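Local structure of prolyl endopeptidase (Myxococcus xanthus, 2BKL) at residues W38-L50 against Q632-E646. The protein probably hydrolyses oligopeptides on the carboxyl side of proline, and less readily of alanine, as a serine protease of the prolyl oligopeptidase family. Sequence-based numbering, arbitrary orientation.
Sequences WMTAQNAHAREAL and QNSPGNPATALLRIE
Q42 reaches from helix 38-50 to Q632; its CB rests on L643 CD2 at 4.0 Å. CG lies over the centre of the W38 ring, 3.5 Å above its plane, and the bend at chi2 (-75°) then turns the amide toward Q632. At the tip the amide pairs with that of Q632 through two hydrogen bonds, the planes 30° apart: NE2 gives to Q632 OE1 on a lone pair at 2.9 Å, while OE1 takes Q632 NE2. The same OE1 also receives a water that bonds Q42 O and L643 N. Q632 NE2 spends its other hydrogen on A641 O, almost straight. A leucine in place of Q632 would probably leave the Q42 amide without its mate and A641 O without this donor.

Strand 641-646 is the edge strand of the alpha/beta-hydrolase sheet, beside 607-613, and segment 38-50 of the N-terminal helix 33-51, which precedes the propeller in sequence, crosses it at 106°. A46 CB sits 3.4 Å from L643 O, and L642 CD2 meets the H45 ring. Farther along, N43 OD1 accepts I645 N and R47 NE from opposite faces of its plane. R47 NH2 donates to I645 O at 2.9 Å, and its guanidinium stacks flat on that of R644, centres 4.0 Å apart; E646 and D666, both salt-bridged to R644, probably offset the like charges.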
loop_
_atom_site.group_PDB
_atom_site.type_symbol
_atom_site.label_atom_id
_atom_site.label_comp_id
_atom_site.label_asym_id
_atom_site.label_seq_id
_atom_site.Cartn_x
_atom_site.Cartn_y
_atom_site.Cartn_z
ATOM N N TRP A 38 -23.107 -5.821 -18.978
ATOM C CA TRP A 38 -23.167 -4.445 -18.478
ATOM C C TRP A 38 -21.774 -3.876 -18.253
ATOM O O TRP A 38 -21.492 -2.725 -18.607
ATOM C CB TRP A 38 -24.020 -4.433 -17.212
ATOM C CG TRP A 38 -24.235 -3.139 -16.551
ATOM C CD1 TRP A 38 -25.297 -2.314 -16.737
ATOM C CD2 TRP A 38 -23.401 -2.513 -15.560
ATOM N NE1 TRP A 38 -25.193 -1.205 -15.928
ATOM C CE2 TRP A 38 -24.041 -1.309 -15.184
ATOM C CE3 TRP A 38 -22.180 -2.859 -14.940
ATOM C CZ2 TRP A 38 -23.513 -0.460 -14.212
ATOM C CZ3 TRP A 38 -21.652 -2.005 -13.990
ATOM C CH2 TRP A 38 -22.307 -0.827 -13.640
ATOM N N MET A 39 -20.905 -4.687 -17.670
ATOM C CA MET A 39 -19.512 -4.304 -17.460
ATOM C C MET A 39 -18.824 -3.944 -18.775
ATOM O O MET A 39 -18.173 -2.911 -18.898
ATOM C CB MET A 39 -18.761 -5.424 -16.762
ATOM C CG MET A 39 -19.167 -5.588 -15.310
ATOM S SD MET A 39 -18.723 -7.164 -14.596
ATOM C CE MET A 39 -17.020 -7.201 -14.812
ATOM N N THR A 40 -18.975 -4.811 -19.760
ATOM C CA THR A 40 -18.378 -4.560 -21.060
ATOM C C THR A 40 -18.910 -3.260 -21.651
ATOM O O THR A 40 -18.153 -2.455 -22.197
ATOM C CB THR A 40 -18.686 -5.748 -21.967
ATOM O OG1 THR A 40 -18.070 -6.918 -21.429
ATOM C CG2 THR A 40 -18.072 -5.555 -23.375
ATOM N N ALA A 41 -20.220 -3.052 -21.557
ATOM C CA ALA A 41 -20.837 -1.838 -22.089
ATOM C C ALA A 41 -20.412 -0.575 -21.339
ATOM O O ALA A 41 -20.152 0.458 -21.960
ATOM C CB ALA A 41 -22.344 -1.974 -22.082
ATOM N N GLN A 42 -20.292 -0.678 -20.018
ATOM C CA GLN A 42 -19.812 0.462 -19.239
ATOM C C GLN A 42 -18.374 0.819 -19.592
ATOM O O GLN A 42 -18.073 1.975 -19.825
ATOM C CB GLN A 42 -19.939 0.205 -17.740
ATOM C CG GLN A 42 -21.368 0.248 -17.177
ATOM C CD GLN A 42 -21.943 1.625 -17.050
ATOM O OE1 GLN A 42 -21.284 2.618 -17.322
ATOM N NE2 GLN A 42 -23.218 1.693 -16.639
ATOM N N ASN A 43 -17.497 -0.170 -19.654
ATOM C CA ASN A 43 -16.113 0.082 -20.029
ATOM C C ASN A 43 -16.017 0.666 -21.455
ATOM O O ASN A 43 -15.257 1.616 -21.695
ATOM C CB ASN A 43 -15.257 -1.159 -19.890
ATOM C CG ASN A 43 -13.831 -0.919 -20.304
ATOM O OD1 ASN A 43 -13.089 -0.200 -19.635
ATOM N ND2 ASN A 43 -13.458 -1.450 -21.466
ATOM N N ALA A 44 -16.804 0.124 -22.385
ATOM C CA ALA A 44 -16.757 0.602 -23.761
ATOM C C ALA A 44 -17.164 2.066 -23.819
ATOM O O ALA A 44 -16.534 2.879 -24.499
ATOM C CB ALA A 44 -17.652 -0.255 -24.664
ATOM N N HIS A 45 -18.202 2.418 -23.062
ATOM C CA HIS A 45 -18.664 3.791 -22.973
ATOM C C HIS A 45 -17.578 4.709 -22.394
ATOM O O HIS A 45 -17.323 5.778 -22.911
ATOM C CB HIS A 45 -19.933 3.892 -22.124
ATOM C CG HIS A 45 -20.353 5.296 -21.860
ATOM N ND1 HIS A 45 -20.922 6.101 -22.826
ATOM C CD2 HIS A 45 -20.240 6.058 -20.748
ATOM C CE1 HIS A 45 -21.167 7.292 -22.304
ATOM N NE2 HIS A 45 -20.761 7.296 -21.049
ATOM N N ALA A 46 -16.901 4.225 -21.356
ATOM C CA ALA A 46 -15.867 5.030 -20.743
ATOM C C ALA A 46 -14.710 5.249 -21.726
ATOM O O ALA A 46 -14.230 6.364 -21.849
ATOM C CB ALA A 46 -15.373 4.376 -19.478
ATOM N N ARG A 47 -14.285 4.213 -22.426
ATOM C CA ARG A 47 -13.153 4.348 -23.341
ATOM C C ARG A 47 -13.518 5.270 -24.507
ATOM O O ARG A 47 -12.685 6.067 -24.946
ATOM C CB ARG A 47 -12.705 2.999 -23.915
ATOM C CG ARG A 47 -12.359 1.904 -22.910
ATOM C CD ARG A 47 -11.394 2.324 -21.870
ATOM N NE ARG A 47 -11.026 1.200 -20.973
ATOM C CZ ARG A 47 -9.812 0.674 -20.867
ATOM N NH1 ARG A 47 -8.803 1.161 -21.563
ATOM N NH2 ARG A 47 -9.588 -0.306 -20.009
ATOM N N GLU A 48 -14.748 5.159 -25.003
ATOM C CA GLU A 48 -15.246 6.020 -26.090
ATOM C C GLU A 48 -15.233 7.476 -25.655
ATOM O O GLU A 48 -14.786 8.360 -26.398
ATOM C CB GLU A 48 -16.674 5.610 -26.518
ATOM C CG GLU A 48 -17.308 6.514 -27.587
ATOM C CD GLU A 48 -18.570 7.267 -27.134
ATOM O OE1 GLU A 48 -19.684 6.687 -27.218
ATOM O OE2 GLU A 48 -18.465 8.458 -26.721
ATOM N N ALA A 49 -15.705 7.736 -24.440
ATOM C CA ALA A 49 -15.762 9.087 -23.927
ATOM C C ALA A 49 -14.355 9.657 -23.706
ATOM O O ALA A 49 -14.087 10.786 -24.083
ATOM C CB ALA A 49 -16.582 9.133 -22.638
ATOM N N LEU A 50 -13.476 8.845 -23.122
ATOM C CA LEU A 50 -12.106 9.253 -22.832
ATOM C C LEU A 50 -11.343 9.612 -24.120
ATOM O O LEU A 50 -10.544 10.529 -24.142
ATOM C CB LEU A 50 -11.357 8.134 -22.075
ATOM C CG LEU A 50 -11.795 7.867 -20.603
ATOM C CD1 LEU A 50 -11.499 6.455 -20.130
ATOM C CD2 LEU A 50 -11.128 8.871 -19.683
ATOM N N GLN A 632 -24.838 7.583 -12.021
ATOM C CA GLN A 632 -25.355 7.774 -13.382
ATOM C C GLN A 632 -26.851 8.023 -13.362
ATOM O O GLN A 632 -27.350 8.839 -14.113
ATOM C CB GLN A 632 -25.079 6.559 -14.284
ATOM C CG GLN A 632 -23.608 6.413 -14.644
ATOM C CD GLN A 632 -23.305 5.206 -15.488
ATOM O OE1 GLN A 632 -24.107 4.285 -15.588
ATOM N NE2 GLN A 632 -22.108 5.188 -16.083
ATOM N N ASN A 633 -27.553 7.325 -12.478
ATOM C CA ASN A 633 -28.997 7.339 -12.454
ATOM C C ASN A 633 -29.583 8.248 -11.404
ATOM O O ASN A 633 -30.802 8.223 -11.180
ATOM C CB ASN A 633 -29.491 5.905 -12.327
ATOM C CG ASN A 633 -29.218 5.125 -13.608
ATOM O OD1 ASN A 633 -29.898 5.330 -14.612
ATOM N ND2 ASN A 633 -28.157 4.327 -13.607
ATOM N N SER A 634 -28.750 9.077 -10.768
ATOM C CA SER A 634 -29.244 9.969 -9.724
ATOM C C SER A 634 -30.035 11.085 -10.386
ATOM O O SER A 634 -29.489 11.786 -11.240
ATOM C CB SER A 634 -28.107 10.553 -8.893
ATOM O OG SER A 634 -28.626 11.215 -7.760
ATOM N N PRO A 635 -31.325 11.241 -10.046
ATOM C CA PRO A 635 -32.123 12.281 -10.694
ATOM C C PRO A 635 -31.445 13.645 -10.621
ATOM O O PRO A 635 -30.989 14.092 -9.589
ATOM C CB PRO A 635 -33.424 12.289 -9.884
ATOM C CG PRO A 635 -33.545 10.897 -9.365
ATOM C CD PRO A 635 -32.129 10.462 -9.079
ATOM N N GLY A 636 -31.370 14.322 -11.754
ATOM C CA GLY A 636 -30.836 15.660 -11.798
ATOM C C GLY A 636 -29.321 15.789 -11.751
ATOM O O GLY A 636 -28.814 16.896 -11.561
ATOM N N ASN A 637 -28.601 14.677 -11.907
ATOM C CA ASN A 637 -27.153 14.734 -12.027
ATOM C C ASN A 637 -26.730 14.781 -13.495
ATOM O O ASN A 637 -26.866 13.786 -14.175
ATOM C CB ASN A 637 -26.501 13.499 -11.400
ATOM C CG ASN A 637 -24.997 13.587 -11.466
ATOM O OD1 ASN A 637 -24.436 14.692 -11.480
ATOM N ND2 ASN A 637 -24.325 12.429 -11.512
ATOM N N PRO A 638 -26.207 15.917 -13.951
ATOM C CA PRO A 638 -25.805 16.071 -15.356
ATOM C C PRO A 638 -24.340 15.746 -15.644
ATOM O O PRO A 638 -23.953 15.659 -16.820
ATOM C CB PRO A 638 -26.061 17.556 -15.595
ATOM C CG PRO A 638 -25.735 18.201 -14.290
ATOM C CD PRO A 638 -26.036 17.178 -13.206
ATOM N N ALA A 639 -23.547 15.552 -14.592
ATOM C CA ALA A 639 -22.110 15.341 -14.737
ATOM C C ALA A 639 -21.794 13.921 -15.155
ATOM O O ALA A 639 -22.487 12.964 -14.776
ATOM C CB ALA A 639 -21.400 15.660 -13.435
ATOM N N THR A 640 -20.726 13.790 -15.937
ATOM C CA THR A 640 -20.307 12.507 -16.455
ATOM C C THR A 640 -19.933 11.572 -15.311
ATOM O O THR A 640 -19.437 12.027 -14.279
ATOM C CB THR A 640 -19.129 12.656 -17.406
ATOM O OG1 THR A 640 -19.382 13.661 -18.399
ATOM C CG2 THR A 640 -18.988 11.405 -18.225
ATOM N N ALA A 641 -20.194 10.283 -15.483
ATOM C CA ALA A 641 -19.802 9.263 -14.498
ATOM C C ALA A 641 -19.416 8.025 -15.293
ATOM O O ALA A 641 -20.269 7.449 -15.958
ATOM C CB ALA A 641 -20.938 8.978 -13.532
ATOM N N LEU A 642 -18.139 7.655 -15.272
ATOM C CA LEU A 642 -17.570 6.643 -16.140
ATOM C C LEU A 642 -16.983 5.517 -15.342
ATOM O O LEU A 642 -16.337 5.779 -14.328
ATOM C CB LEU A 642 -16.478 7.265 -17.030
ATOM C CG LEU A 642 -16.888 8.462 -17.888
ATOM C CD1 LEU A 642 -15.705 9.064 -18.599
ATOM C CD2 LEU A 642 -17.947 8.085 -18.890
ATOM N N LEU A 643 -17.176 4.282 -15.792
ATOM C CA LEU A 643 -16.542 3.121 -15.210
ATOM C C LEU A 643 -15.528 2.556 -16.202
ATOM O O LEU A 643 -15.896 1.961 -17.204
ATOM C CB LEU A 643 -17.600 2.059 -14.844
ATOM C CG LEU A 643 -17.052 0.731 -14.300
ATOM C CD1 LEU A 643 -16.343 0.900 -12.974
ATOM C CD2 LEU A 643 -18.178 -0.298 -14.154
ATOM N N ARG A 644 -14.253 2.758 -15.920
ATOM C CA ARG A 644 -13.157 2.239 -16.715
ATOM C C ARG A 644 -12.602 0.966 -16.071
ATOM O O ARG A 644 -12.170 1.021 -14.917
ATOM C CB ARG A 644 -12.087 3.293 -16.764
ATOM C CG ARG A 644 -10.891 2.978 -17.660
ATOM C CD ARG A 644 -9.720 3.897 -17.373
ATOM N NE ARG A 644 -8.621 3.768 -18.300
ATOM C CZ ARG A 644 -7.658 2.853 -18.233
ATOM N NH1 ARG A 644 -7.621 1.935 -17.294
ATOM N NH2 ARG A 644 -6.714 2.866 -19.156
ATOM N N ILE A 645 -12.594 -0.156 -16.779
ATOM C CA ILE A 645 -12.155 -1.406 -16.205
ATOM C C ILE A 645 -10.837 -1.816 -16.833
ATOM O O ILE A 645 -10.771 -2.094 -18.034
ATOM C CB ILE A 645 -13.226 -2.499 -16.373
ATOM C CG1 ILE A 645 -14.598 -2.038 -15.810
ATOM C CG2 ILE A 645 -12.756 -3.823 -15.732
ATOM C CD1 ILE A 645 -15.762 -3.028 -16.114
ATOM N N GLU A 646 -9.780 -1.843 -16.042
ATOM C CA GLU A 646 -8.479 -2.235 -16.558
ATOM C C GLU A 646 -8.429 -3.741 -16.722
ATOM O O GLU A 646 -8.805 -4.472 -15.810
ATOM C CB GLU A 646 -7.404 -1.779 -15.579
ATOM C CG GLU A 646 -5.961 -2.057 -15.978
ATOM C CD GLU A 646 -5.353 -1.007 -16.882
ATOM O OE1 GLU A 646 -5.509 0.203 -16.599
ATOM O OE2 GLU A 646 -4.630 -1.406 -17.831
HETATM O O HOH W 1 -18.955 3.975 -18.050
HETATM O O HOH W 2 -7.207 -2.035 -19.903
#